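Local coordinates for probable ABC transporter extracellular-binding protein yckB (Bacillus subtilis, PDB 2IEE), which probably serves as the extracellular solute-binding component of an ABC-type transport system in the cell membrane, at residues 111-116 and 196-201; 125-130 and 202-207. One frame throughout, in Å; residues are numbered along the deposited sequence.

Interaction 1: 111-116 and 196-201; sequences YGTAIV and ITIHPD
V116 and T197 face each other as an antiparallel hydrogen-bonded pair, V116 N donating to T197 O at 2.9 Å and T197 N returning the bond to V116 O. One step on, I115 and I198 form the non-hydrogen-bonded pair, and beyond them H199 N closes on A114 O at 2.7 Å in a nearly straight bond (170° at the hydrogen). The alpha carbons fill the gaps: I115 CA, for example, lies 3.2 Å from T197 O as a CA-H...O contact. Where direct pairing stops, a water bridges, accepting from A114 N and donating to H199 O. I115 and I198 turn to one face of the sheet, where I115 CG1 meets I198 CG1 at 4.2 Å and I115 CG2 rests on I196 CB; helices 162-171 and 181-190 pack over this face. I198 CG2 reaches along it to T113 CB, 3.9 Å away, while T113 OG1 bonds to Q184 of helix 181-190. H199 can be followed outward on the side of V116. Its CB sits over A114 O at 3.7 Å and beside V116 CG2. With CG anti to the backbone N (chi1 -167°), the imidazole extends outward beyond A114 and V116, toward the loop that holds I124. There ND1 accepts D201 N at 2.9 Å, close to the ring plane, and receives a weak second bond from I202 N; NE2, at the far side of the ring, bonds to the carbonyl of I124. Since I124 O can only accept, NE2 probably carries the proton, and ND1 as acceptor would fit a neutral ring, its rotation fixed from two sides. Backbone pairing thus joins the strands, and the histidine ties the chain leaving them to the loop at I124.

Interaction 2: 125-130 and 202-207; sequences KTLKDL and IKYMPN
L127 and I202 make the close part of this contact, a packing contact with no hydrogen bond between the segments. The L127 branch ends in CD2, which touches I202 CG2 at 3.7 Å, and the L127 CG behind it lies 3.9 Å from the same methyl. The other L127 methyl, CD1, approaches Y204 CB at 4.2 Å, the two side chains crossing at about a right angle. L127 thus spans both residues, for CD2 also lies obliquely by the tyrosine ring. Standing anti to the backbone N, I202 CG2 meets the leucine, while CG1, beside that N (chi1 -67°), carries CD1 over the backbone of the loop, 3.9 Å from T126 C. I124 also packs on I202, and Y150 and Q259 touch L127, so this side is enclosed. Y204 rises into the interior against Y143 and V146 of helix 142-149, and its hydroxyl bonds to the carbonyl of T113. The other side of the contact is looser. K125 and T126, both exposed, have CB pointing away from 202-207, and K125 comes no nearer than its carbonyl oxygen, 4.4 Å from I202 CG1. What shapes this side lies within the loop itself: D129 OD2 accepts from both K125 N, at 2.8 Å and on the anti side of the carboxylate, and T126 N, from above the carboxylate plane. D129 N in turn donates to T126 O, so backbone and carboxylate together brace the start of the 3-10 turn 127-130. This short 3-10 turn, packed by its leucine against I202 and Y204 where strand 197-214 picks up again, is part of the mixed-sheet alpha/beta lobe of a family 3 solute-binding protein.

In the fold
Both contacts use strand 197-214 and lie in the same lobe, their centres about 9 Å apart. Interaction 1 lies within the mixed sheet, pairing that strand with its neighbour 108-116; its chemistry is mainly main-chain hydrogen bonding. Interaction 2 sits where the same strand meets the loop after 108-116, and relies on methyl packing in the interior, with the exposed K125 and T126 at its rim. Besides the tyrosine hydroxyl, a main-chain bond from G112 N to Y204 O joins them directly, so the strands pair again beyond the break in strand 197-214. At the loop side, H199 CE1 packs on K125 O, placing the two contacts side by side.

Interaction 1: 111-116 and 196-201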
ATOM      1  N   TYR A 111      -8.648  -0.358   1.640  1.00 13.40           N
ATOM      2  CA  TYR A 111      -9.626   0.533   1.035  1.00 14.68           C
ATOM      3  C   TYR A 111      -9.328   1.942   1.557  1.00 12.88           C
ATOM      4  O   TYR A 111      -8.581   2.103   2.519  1.00 11.23           O
ATOM      5  CB  TYR A 111     -11.056   0.097   1.401  1.00 15.21           C
ATOM      6  CG  TYR A 111     -11.292  -0.122   2.873  1.00 16.11           C
ATOM      7  CD1 TYR A 111     -11.457   0.949   3.745  1.00 15.52           C
ATOM      8  CD2 TYR A 111     -11.337  -1.409   3.399  1.00 17.75           C
ATOM      9  CE1 TYR A 111     -11.664   0.744   5.113  1.00 17.15           C
ATOM     10  CE2 TYR A 111     -11.538  -1.628   4.759  1.00 17.59           C
ATOM     11  CZ  TYR A 111     -11.700  -0.552   5.610  1.00 19.29           C
ATOM     12  OH  TYR A 111     -11.901  -0.784   6.954  1.00 22.02           O
ATOM     13  N   GLY A 112      -9.895   2.954   0.913  1.00 12.05           N
ATOM     14  CA  GLY A 112      -9.653   4.316   1.345  1.00 12.19           C
ATOM     15  C   GLY A 112     -10.570   4.765   2.469  1.00 12.70           C
ATOM     16  O   GLY A 112     -11.664   4.231   2.641  1.00 10.96           O
ATOM     17  N   THR A 113     -10.115   5.744   3.245  1.00 11.29           N
ATOM     18  CA  THR A 113     -10.912   6.272   4.340  1.00 10.92           C
ATOM     19  C   THR A 113     -10.654   7.765   4.432  1.00 12.22           C
ATOM     20  O   THR A 113     -10.009   8.343   3.559  1.00 14.13           O
ATOM     21  CB  THR A 113     -10.553   5.601   5.689  1.00 10.17           C
ATOM     22  OG1 THR A 113      -9.150   5.739   5.946  1.00  8.21           O
ATOM     23  CG2 THR A 113     -10.914   4.122   5.660  1.00  8.35           C
ATOM     24  N   ALA A 114     -11.171   8.389   5.483  1.00 11.82           N
ATOM     25  CA  ALA A 114     -10.995   9.817   5.676  1.00 12.61           C
ATOM     26  C   ALA A 114     -10.663  10.149   7.122  1.00 11.52           C
ATOM     27  O   ALA A 114     -11.245   9.593   8.052  1.00 13.61           O
ATOM     28  CB  ALA A 114     -12.267  10.556   5.267  1.00 13.05           C
ATOM     29  N   ILE A 115      -9.713  11.052   7.308  1.00 12.76           N
ATOM     30  CA  ILE A 115      -9.362  11.497   8.640  1.00 12.30           C
ATOM     31  C   ILE A 115     -10.036  12.853   8.784  1.00 12.07           C
ATOM     32  O   ILE A 115      -9.892  13.725   7.927  1.00 12.42           O
ATOM     33  CB  ILE A 115      -7.845  11.637   8.822  1.00 11.45           C
ATOM     34  CG1 ILE A 115      -7.255  10.285   9.217  1.00 10.60           C
ATOM     35  CG2 ILE A 115      -7.536  12.692   9.886  1.00  9.65           C
ATOM     36  CD1 ILE A 115      -5.742  10.291   9.322  1.00 12.69           C
ATOM     37  N   VAL A 116     -10.798  13.003   9.858  1.00 12.25           N
ATOM     38  CA  VAL A 116     -11.525  14.235  10.140  1.00 10.29           C
ATOM     39  C   VAL A 116     -11.282  14.570  11.609  1.00 12.81           C
ATOM     40  O   VAL A 116     -10.560  13.844  12.288  1.00 12.19           O
ATOM     41  CB  VAL A 116     -13.042  14.034   9.895  1.00 10.01           C
ATOM     42  CG1 VAL A 116     -13.300  13.745   8.416  1.00  9.24           C
ATOM     43  CG2 VAL A 116     -13.563  12.869  10.740  1.00 12.18           C
ATOM     44  N   ILE A 196      -7.984  14.334  15.859  1.00 15.20           N
ATOM     45  CA  ILE A 196      -8.216  13.691  14.574  1.00 16.44           C
ATOM     46  C   ILE A 196      -8.659  12.253  14.811  1.00 15.35           C
ATOM     47  O   ILE A 196      -8.412  11.675  15.869  1.00 15.93           O
ATOM     48  CB  ILE A 196      -6.935  13.636  13.701  1.00 17.83           C
ATOM     49  CG1 ILE A 196      -5.875  12.774  14.393  1.00 16.78           C
ATOM     50  CG2 ILE A 196      -6.417  15.041  13.433  1.00 16.76           C
ATOM     51  CD1 ILE A 196      -4.621  12.542  13.562  1.00 18.01           C
ATOM     52  N   THR A 197      -9.311  11.678  13.816  1.00 14.23           N
ATOM     53  CA  THR A 197      -9.762  10.302  13.904  1.00 12.44           C
ATOM     54  C   THR A 197     -10.149   9.883  12.499  1.00 12.04           C
ATOM     55  O   THR A 197     -10.283  10.724  11.611  1.00 13.90           O
ATOM     56  CB  THR A 197     -10.997  10.167  14.820  1.00 11.16           C
ATOM     57  OG1 THR A 197     -11.361   8.785  14.937  1.00  8.44           O
ATOM     58  CG2 THR A 197     -12.172  10.947  14.238  1.00 12.14           C
ATOM     59  N   ILE A 198     -10.306   8.584  12.294  1.00 11.80           N
ATOM     60  CA  ILE A 198     -10.710   8.065  10.999  1.00 13.14           C
ATOM     61  C   ILE A 198     -12.229   8.062  11.042  1.00 12.57           C
ATOM     62  O   ILE A 198     -12.817   7.554  11.995  1.00 14.67           O
ATOM     63  CB  ILE A 198     -10.182   6.631  10.788  1.00 11.69           C
ATOM     64  CG1 ILE A 198      -8.649   6.665  10.727  1.00 11.25           C
ATOM     65  CG2 ILE A 198     -10.783   6.033   9.525  1.00 11.94           C
ATOM     66  CD1 ILE A 198      -7.982   5.324  10.484  1.00  3.50           C
ATOM     67  N   HIS A 199     -12.868   8.652  10.039  1.00 13.23           N
ATOM     68  CA  HIS A 199     -14.329   8.695  10.020  1.00 14.99           C
ATOM     69  C   HIS A 199     -14.869   7.266  10.043  1.00 15.85           C
ATOM     70  O   HIS A 199     -14.472   6.435   9.236  1.00 15.99           O
ATOM     71  CB  HIS A 199     -14.835   9.434   8.780  1.00 15.35           C
ATOM     72  CG  HIS A 199     -16.289   9.783   8.844  1.00 17.50           C
ATOM     73  ND1 HIS A 199     -17.285   8.835   8.782  1.00 18.29           N
ATOM     74  CD2 HIS A 199     -16.912  10.975   9.000  1.00 18.71           C
ATOM     75  CE1 HIS A 199     -18.462   9.426   8.897  1.00 17.46           C
ATOM     76  NE2 HIS A 199     -18.264  10.725   9.030  1.00 20.93           N
ATOM     77  N   PRO A 200     -15.791   6.970  10.971  1.00 17.06           N
ATOM     78  CA  PRO A 200     -16.384   5.639  11.114  1.00 17.67           C
ATOM     79  C   PRO A 200     -17.271   5.103   9.997  1.00 18.84           C
ATOM     80  O   PRO A 200     -17.459   3.894   9.903  1.00 20.48           O
ATOM     81  CB  PRO A 200     -17.142   5.742  12.440  1.00 18.89           C
ATOM     82  CG  PRO A 200     -17.587   7.178  12.452  1.00 19.56           C
ATOM     83  CD  PRO A 200     -16.339   7.902  11.975  1.00 17.96           C
ATOM     84  N   ASP A 201     -17.810   5.960   9.137  1.00 19.72           N
ATOM     85  CA  ASP A 201     -18.694   5.446   8.092  1.00 19.57           C
ATOM     86  C   ASP A 201     -18.205   5.506   6.651  1.00 19.44           C
ATOM     87  O   ASP A 201     -18.719   4.791   5.788  1.00 21.26           O
ATOM     88  CB  ASP A 201     -20.061   6.126   8.202  1.00 19.45           C
ATOM     89  CG  ASP A 201     -20.687   5.928   9.567  1.00 20.83           C
ATOM     90  OD1 ASP A 201     -20.758   4.767  10.018  1.00 21.31           O
ATOM     91  OD2 ASP A 201     -21.097   6.927  10.194  1.00 23.67           O
TER
HETATM   92  O   HOH W   1     -13.366   7.097   6.767  1.00 12.10           O

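Interaction 2: 125-130 and 202-207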
ATOM      1  N   LYS A 125     -20.743  13.394   7.288  1.00 14.03           N
ATOM      2  CA  LYS A 125     -21.469  12.165   7.603  1.00 14.86           C
ATOM      3  C   LYS A 125     -21.236  11.097   6.529  1.00 16.57           C
ATOM      4  O   LYS A 125     -21.059   9.915   6.837  1.00 16.50           O
ATOM      5  CB  LYS A 125     -22.974  12.435   7.743  1.00 17.45           C
ATOM      6  CG  LYS A 125     -23.374  13.134   9.043  1.00 18.81           C
ATOM      7  CD  LYS A 125     -24.893  13.244   9.161  1.00 19.72           C
ATOM      8  CE  LYS A 125     -25.319  14.006  10.420  1.00 19.28           C
ATOM      9  NZ  LYS A 125     -24.937  13.328  11.700  1.00 13.38           N
ATOM     10  N   THR A 126     -21.246  11.518   5.267  1.00 15.49           N
ATOM     11  CA  THR A 126     -21.027  10.603   4.147  1.00 15.25           C
ATOM     12  C   THR A 126     -20.113  11.309   3.147  1.00 16.42           C
ATOM     13  O   THR A 126     -19.806  12.494   3.310  1.00 16.65           O
ATOM     14  CB  THR A 126     -22.359  10.227   3.422  1.00 16.15           C
ATOM     15  OG1 THR A 126     -22.971  11.409   2.892  1.00 15.33           O
ATOM     16  CG2 THR A 126     -23.334   9.546   4.379  1.00 13.41           C
ATOM     17  N   LEU A 127     -19.685  10.598   2.110  1.00 17.20           N
ATOM     18  CA  LEU A 127     -18.812  11.201   1.106  1.00 18.18           C
ATOM     19  C   LEU A 127     -19.448  12.445   0.503  1.00 18.11           C
ATOM     20  O   LEU A 127     -18.762  13.416   0.187  1.00 16.06           O
ATOM     21  CB  LEU A 127     -18.496  10.190   0.005  1.00 19.73           C
ATOM     22  CG  LEU A 127     -17.373   9.202   0.324  1.00 19.63           C
ATOM     23  CD1 LEU A 127     -17.304   8.143  -0.762  1.00 19.16           C
ATOM     24  CD2 LEU A 127     -16.042   9.958   0.443  1.00 17.88           C
ATOM     25  N   LYS A 128     -20.767  12.416   0.352  1.00 16.06           N
ATOM     26  CA  LYS A 128     -21.485  13.554  -0.206  1.00 17.86           C
ATOM     27  C   LYS A 128     -21.217  14.852   0.562  1.00 16.39           C
ATOM     28  O   LYS A 128     -21.264  15.931  -0.022  1.00 14.32           O
ATOM     29  CB  LYS A 128     -22.992  13.268  -0.214  1.00 20.92           C
ATOM     30  CG  LYS A 128     -23.855  14.462  -0.595  1.00 27.29           C
ATOM     31  CD  LYS A 128     -25.331  14.075  -0.671  1.00 30.67           C
ATOM     32  CE  LYS A 128     -26.225  15.297  -0.842  1.00 31.57           C
ATOM     33  NZ  LYS A 128     -26.087  16.230   0.316  1.00 34.18           N
ATOM     34  N   ASP A 129     -20.942  14.746   1.864  1.00 15.32           N
ATOM     35  CA  ASP A 129     -20.693  15.931   2.684  1.00 16.89           C
ATOM     36  C   ASP A 129     -19.319  16.559   2.465  1.00 17.00           C
ATOM     37  O   ASP A 129     -18.990  17.588   3.062  1.00 18.46           O
ATOM     38  CB  ASP A 129     -20.882  15.616   4.171  1.00 16.58           C
ATOM     39  CG  ASP A 129     -22.314  15.226   4.513  1.00 18.28           C
ATOM     40  OD1 ASP A 129     -23.261  15.817   3.947  1.00 17.12           O
ATOM     41  OD2 ASP A 129     -22.496  14.335   5.369  1.00 19.24           O
ATOM     42  N   LEU A 130     -18.519  15.942   1.607  1.00 17.41           N
ATOM     43  CA  LEU A 130     -17.197  16.464   1.291  1.00 17.34           C
ATOM     44  C   LEU A 130     -17.353  17.745   0.475  1.00 18.29           C
ATOM     45  O   LEU A 130     -16.415  18.533   0.343  1.00 17.98           O
ATOM     46  CB  LEU A 130     -16.413  15.434   0.483  1.00 16.49           C
ATOM     47  CG  LEU A 130     -15.177  14.801   1.121  1.00 19.70           C
ATOM     48  CD1 LEU A 130     -15.482  14.299   2.519  1.00 16.55           C
ATOM     49  CD2 LEU A 130     -14.709  13.668   0.230  1.00 19.07           C
ATOM     50  N   ILE A 202     -17.210   6.339   6.386  1.00 17.90           N
ATOM     51  CA  ILE A 202     -16.697   6.471   5.034  1.00 14.43           C
ATOM     52  C   ILE A 202     -15.641   5.424   4.687  1.00 14.88           C
ATOM     53  O   ILE A 202     -14.583   5.358   5.308  1.00 12.97           O
ATOM     54  CB  ILE A 202     -16.125   7.889   4.817  1.00 14.81           C
ATOM     55  CG1 ILE A 202     -17.271   8.910   4.871  1.00 16.58           C
ATOM     56  CG2 ILE A 202     -15.386   7.970   3.493  1.00 11.34           C
ATOM     57  CD1 ILE A 202     -16.813  10.364   4.900  1.00 16.29           C
ATOM     58  N   LYS A 203     -15.961   4.598   3.694  1.00 14.77           N
ATOM     59  CA  LYS A 203     -15.071   3.552   3.191  1.00 16.36           C
ATOM     60  C   LYS A 203     -15.308   3.525   1.679  1.00 16.56           C
ATOM     61  O   LYS A 203     -16.449   3.448   1.232  1.00 18.10           O
ATOM     62  CB  LYS A 203     -15.427   2.187   3.796  1.00 16.21           C
ATOM     63  CG  LYS A 203     -15.330   2.093   5.320  1.00 12.83           C
ATOM     64  CD  LYS A 203     -15.822   0.724   5.801  1.00 12.50           C
ATOM     65  CE  LYS A 203     -15.615   0.523   7.310  1.00 12.27           C
ATOM     66  NZ  LYS A 203     -16.338   1.528   8.133  1.00 12.09           N
ATOM     67  N   TYR A 204     -14.240   3.594   0.892  1.00 15.08           N
ATOM     68  CA  TYR A 204     -14.394   3.608  -0.554  1.00 13.79           C
ATOM     69  C   TYR A 204     -13.227   2.970  -1.298  1.00 15.35           C
ATOM     70  O   TYR A 204     -12.113   2.867  -0.783  1.00 14.61           O
ATOM     71  CB  TYR A 204     -14.551   5.050  -1.050  1.00 10.29           C
ATOM     72  CG  TYR A 204     -13.413   5.937  -0.597  1.00 12.23           C
ATOM     73  CD1 TYR A 204     -13.406   6.479   0.684  1.00  9.15           C
ATOM     74  CD2 TYR A 204     -12.298   6.149  -1.406  1.00  9.96           C
ATOM     75  CE1 TYR A 204     -12.326   7.197   1.156  1.00 10.23           C
ATOM     76  CE2 TYR A 204     -11.200   6.869  -0.938  1.00 11.07           C
ATOM     77  CZ  TYR A 204     -11.222   7.384   0.348  1.00  9.97           C
ATOM     78  OH  TYR A 204     -10.130   8.042   0.860  1.00 11.99           O
HETATM   79  N   MSE A 205     -13.512   2.551  -2.525  1.00 17.94           N
HETATM   80  CA  MSE A 205     -12.518   1.962  -3.410  1.00 21.20           C
HETATM   81  C   MSE A 205     -11.681   0.821  -2.844  1.00 19.30           C
HETATM   82  O   MSE A 205     -10.483   0.985  -2.607  1.00 18.32           O
HETATM   83  CB  MSE A 205     -11.575   3.054  -3.905  1.00 26.59           C
HETATM   84  CG  MSE A 205     -10.622   2.591  -4.990  1.00 38.30           C
HETATM   85 SE   MSE A 205      -9.041   3.682  -5.041  1.00 54.44          SE
HETATM   86  CE  MSE A 205      -9.911   5.414  -5.011  1.00 45.78           C
ATOM     87  N   PRO A 206     -12.289  -0.356  -2.642  1.00 18.33           N
ATOM     88  CA  PRO A 206     -11.524  -1.486  -2.108  1.00 17.12           C
ATOM     89  C   PRO A 206     -10.366  -1.812  -3.058  1.00 16.28           C
ATOM     90  O   PRO A 206     -10.444  -1.536  -4.252  1.00 15.82           O
ATOM     91  CB  PRO A 206     -12.560  -2.603  -2.046  1.00 18.35           C
ATOM     92  CG  PRO A 206     -13.455  -2.287  -3.213  1.00 18.04           C
ATOM     93  CD  PRO A 206     -13.628  -0.785  -3.082  1.00 18.91           C
ATOM     94  N   ASN A 207      -9.294  -2.387  -2.523  1.00 15.20           N
ATOM     95  CA  ASN A 207      -8.131  -2.723  -3.334  1.00 14.14           C
ATOM     96  C   ASN A 207      -7.283  -3.798  -2.669  1.00 15.61           C
ATOM     97  O   ASN A 207      -7.388  -4.025  -1.461  1.00 16.56           O
ATOM     98  CB  ASN A 207      -7.282  -1.461  -3.576  1.00 14.45           C
ATOM     99  CG  ASN A 207      -6.825  -0.786  -2.272  1.00 13.34           C
ATOM    100  OD1 ASN A 207      -5.921  -1.268  -1.580  1.00 12.54           O
ATOM    101  ND2 ASN A 207      -7.453   0.330  -1.938  1.00 11.95           N
TER